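Superoxide dismutase (Leishmania major, PDB 4F2N) catalyses, as an iron-dependent superoxide dismutase, the conversion of superoxide into oxygen and hydrogen peroxide. Local coordinates at residues K80-E83 with E84-L87; C114-P117 with G118-M122. One frame throughout, in Å; residues are numbered along the deposited sequence.

Contact 1 of 2, residues K80-E83 with E84-L87; sequences KTIE and EIIL
T81 OG1 takes the backbone N-H of E84 at 3.1 Å (N-H...O 143°), capping the first turn of helix 82-89. With chi1 at 60° the hydroxyl sits between the threonine's own N and carbonyl carbon, turned forward over the opening turn; T81 O adds weak bonds to the N-H groups of E84 and I85. The next turn is regular: I86 N reaches I82 O at 3.1 Å, and L87 N reaches E83 O at 2.9 Å. The buried flank is apolar. I82 CD1 meets I85 CD1 at 4.3 Å, I82 CG2 meets I86 CD1 at 4.4 Å, and helix 96-113 covers all three isoleucines with H105, A102 and F106. E83 is buried too, its carboxylate gripped by the backbone N-H groups of T25 and L26. The looser side belongs to K80 and E84, both partly exposed. Their side chains cross at a slant, the lysine methylenes lying against the carboxylate with CE 3.3 Å from E84 OE2, while NZ stays 4.0 Å from that oxygen, too far for a salt bridge, although the opposite charges may still attract. The whole is a threonine N-cap on a short helix in the alpha-hairpin domain of iron/manganese superoxide dismutases.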
# COMPACT_ATOMS: atom_id res chain seq x y z
N LYS B 80 -27.79 -2.20 -10.49
CA LYS B 80 -27.16 -0.88 -10.56
C LYS B 80 -25.69 -0.99 -10.90
O LYS B 80 -25.10 -2.06 -10.72
CB LYS B 80 -27.34 -0.16 -9.23
CG LYS B 80 -28.78 0.26 -8.96
CD LYS B 80 -28.97 0.51 -7.47
CE LYS B 80 -30.22 1.34 -7.16
NZ LYS B 80 -31.28 1.16 -8.19
N THR B 81 -25.10 0.11 -11.39
CA THR B 81 -23.65 0.15 -11.64
C THR B 81 -22.84 0.12 -10.35
O THR B 81 -23.28 0.59 -9.28
CB THR B 81 -23.20 1.40 -12.45
OG1 THR B 81 -23.54 2.59 -11.71
CG2 THR B 81 -23.89 1.43 -13.83
N ILE B 82 -21.65 -0.44 -10.47
CA ILE B 82 -20.67 -0.37 -9.39
C ILE B 82 -20.37 1.09 -9.03
O ILE B 82 -20.25 1.42 -7.86
CB ILE B 82 -19.39 -1.13 -9.77
CG1 ILE B 82 -19.71 -2.63 -10.06
CG2 ILE B 82 -18.31 -1.00 -8.69
CD1 ILE B 82 -20.33 -3.39 -8.91
N GLU B 83 -20.30 1.97 -10.04
CA GLU B 83 -20.07 3.40 -9.77
C GLU B 83 -21.15 4.03 -8.88
O GLU B 83 -20.89 4.92 -8.07
CB GLU B 83 -20.01 4.15 -11.09
CG GLU B 83 -18.69 3.91 -11.78
CD GLU B 83 -18.73 4.30 -13.24
OE1 GLU B 83 -18.72 5.52 -13.48
OE2 GLU B 83 -18.73 3.40 -14.11
N GLU B 84 -22.37 3.55 -9.02
CA GLU B 84 -23.43 4.03 -8.14
C GLU B 84 -23.12 3.66 -6.68
O GLU B 84 -23.34 4.47 -5.76
CB GLU B 84 -24.78 3.46 -8.60
CG GLU B 84 -25.96 3.95 -7.78
CD GLU B 84 -27.29 3.86 -8.53
OE1 GLU B 84 -27.32 3.73 -9.78
OE2 GLU B 84 -28.33 3.91 -7.84
N ILE B 85 -22.59 2.47 -6.45
CA ILE B 85 -22.20 2.08 -5.08
C ILE B 85 -21.07 3.01 -4.54
O ILE B 85 -21.14 3.51 -3.42
CB ILE B 85 -21.80 0.60 -4.97
CG1 ILE B 85 -22.92 -0.33 -5.51
CG2 ILE B 85 -21.42 0.24 -3.54
CD1 ILE B 85 -22.55 -1.81 -5.54
N ILE B 86 -20.07 3.25 -5.37
CA ILE B 86 -18.96 4.15 -5.05
C ILE B 86 -19.49 5.51 -4.65
O ILE B 86 -19.14 6.05 -3.58
CB ILE B 86 -17.99 4.26 -6.25
CG1 ILE B 86 -17.42 2.87 -6.58
CG2 ILE B 86 -16.86 5.26 -6.00
CD1 ILE B 86 -16.51 2.89 -7.78
N LEU B 87 -20.36 6.08 -5.50
CA LEU B 87 -20.87 7.42 -5.26
C LEU B 87 -21.77 7.51 -4.02
O LEU B 87 -21.79 8.54 -3.36
CB LEU B 87 -21.58 7.97 -6.50
CG LEU B 87 -20.64 8.24 -7.70
CD1 LEU B 87 -21.46 8.71 -8.90
CD2 LEU B 87 -19.54 9.25 -7.37

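Contact 2 of 2, residues C114-P117 with G118-M122; sequences CLSP and GGKPM
S116 O accepts the N-H of G119 at 2.8 Å, a fairly straight bond that closes a tight reversal with P117 and G118 at its corners. P117 suits the first corner, since its ring restrains phi, here -51°, to the range this position needs. G118 takes the second corner with positive phi, a backbone shape that favours glycine. G119 also has positive phi and leads the chain out of the turn. Side-chain contact across the turn is slight and depends on how S116 and K120 are folded. The CB of S116 points toward residues 118-122, and chi1 of -164° sets OG opposite the serine's own N, on the side where the lysine ends. K120 leaves the backbone pointing neither at the turn nor away from it, stays extended through chi2 and chi3, and bends only at chi4 (-68°). The bend brings CE and NZ both to 4.0 Å from S116 OG, a loose approach of the lysine's end to the hydroxyl. The K120 side chain also touches D217 and E219. Backbone bonds from S116 to I215 and from K120 to V216 and W218 pin the loop to the chain leading into helix 218-229. The arrangement is a type II beta turn with the Pro-Gly corner pair characteristic of that turn, set in the surface loop that links helices 96-113 and 124-134.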
# COMPACT_ATOMS: atom_id res chain seq x y z
N CYS B 114 -7.66 -1.01 -19.95
CA CYS B 114 -6.55 -0.18 -20.42
C CYS B 114 -5.38 -0.97 -20.98
O CYS B 114 -4.42 -0.35 -21.45
CB CYS B 114 -6.00 0.66 -19.28
SG CYS B 114 -7.20 1.90 -18.81
N LEU B 115 -5.42 -2.30 -20.85
CA LEU B 115 -4.27 -3.13 -21.21
C LEU B 115 -4.60 -4.19 -22.24
O LEU B 115 -5.73 -4.71 -22.30
CB LEU B 115 -3.65 -3.81 -19.97
CG LEU B 115 -3.41 -2.93 -18.73
CD1 LEU B 115 -3.01 -3.77 -17.51
CD2 LEU B 115 -2.32 -1.92 -19.09
N SER B 116 -3.57 -4.54 -23.00
CA SER B 116 -3.65 -5.58 -24.03
C SER B 116 -2.24 -6.13 -24.35
O SER B 116 -1.28 -5.36 -24.43
CB SER B 116 -4.27 -4.98 -25.32
OG SER B 116 -4.69 -6.03 -26.18
N PRO B 117 -2.12 -7.45 -24.58
CA PRO B 117 -0.80 -7.99 -24.99
C PRO B 117 -0.22 -7.21 -26.17
O PRO B 117 -0.89 -7.06 -27.19
CB PRO B 117 -1.11 -9.44 -25.39
CG PRO B 117 -2.29 -9.79 -24.51
CD PRO B 117 -3.12 -8.53 -24.47
N GLY B 118 0.98 -6.66 -25.99
CA GLY B 118 1.65 -5.88 -27.04
C GLY B 118 1.07 -4.49 -27.28
O GLY B 118 1.50 -3.79 -28.19
N GLY B 119 0.12 -4.09 -26.44
CA GLY B 119 -0.57 -2.79 -26.57
C GLY B 119 -1.39 -2.63 -27.85
O GLY B 119 -1.48 -3.54 -28.67
N LYS B 120 -2.04 -1.47 -28.00
CA LYS B 120 -2.59 -1.04 -29.29
C LYS B 120 -2.09 0.39 -29.54
O LYS B 120 -2.06 1.20 -28.61
CB LYS B 120 -4.12 -1.08 -29.28
CG LYS B 120 -4.71 -2.43 -28.89
CD LYS B 120 -6.16 -2.57 -29.28
CE LYS B 120 -6.67 -3.98 -28.97
NZ LYS B 120 -6.03 -5.00 -29.85
N PRO B 121 -1.71 0.72 -30.80
CA PRO B 121 -1.16 2.07 -31.07
C PRO B 121 -2.16 3.18 -30.79
O PRO B 121 -3.37 2.97 -30.90
CB PRO B 121 -0.80 2.02 -32.57
CG PRO B 121 -0.73 0.57 -32.90
CD PRO B 121 -1.71 -0.13 -32.00
N MET B 122 -1.65 4.33 -30.40
CA MET B 122 -2.47 5.48 -30.04
C MET B 122 -3.04 6.14 -31.29
O MET B 122 -2.29 6.55 -32.17
CB MET B 122 -1.63 6.49 -29.28
CG MET B 122 -2.41 7.66 -28.69
SD MET B 122 -1.22 8.80 -27.96
CE MET B 122 -0.63 7.86 -26.56

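How the contacts relate
Both contacts are local, and they follow in series without nesting or crossing. From the N terminus, the chain passes through helix 52-71 before residues 80-87 start helix 82-89, where contact 1 closes its first turns against the N-terminal loop and helix 96-113. That longer helix then carries H108, an iron ligand, and ends just before contact 2, whose turn reverses the chain within the loop joining it to helix 124-134. Helix 96-113 is thus the element between them, packed on contact 1 and running out into contact 2. The two centres lie about 27 Å apart, on opposite sides of the chain's centre, and the nearest atoms remain about 13 Å apart.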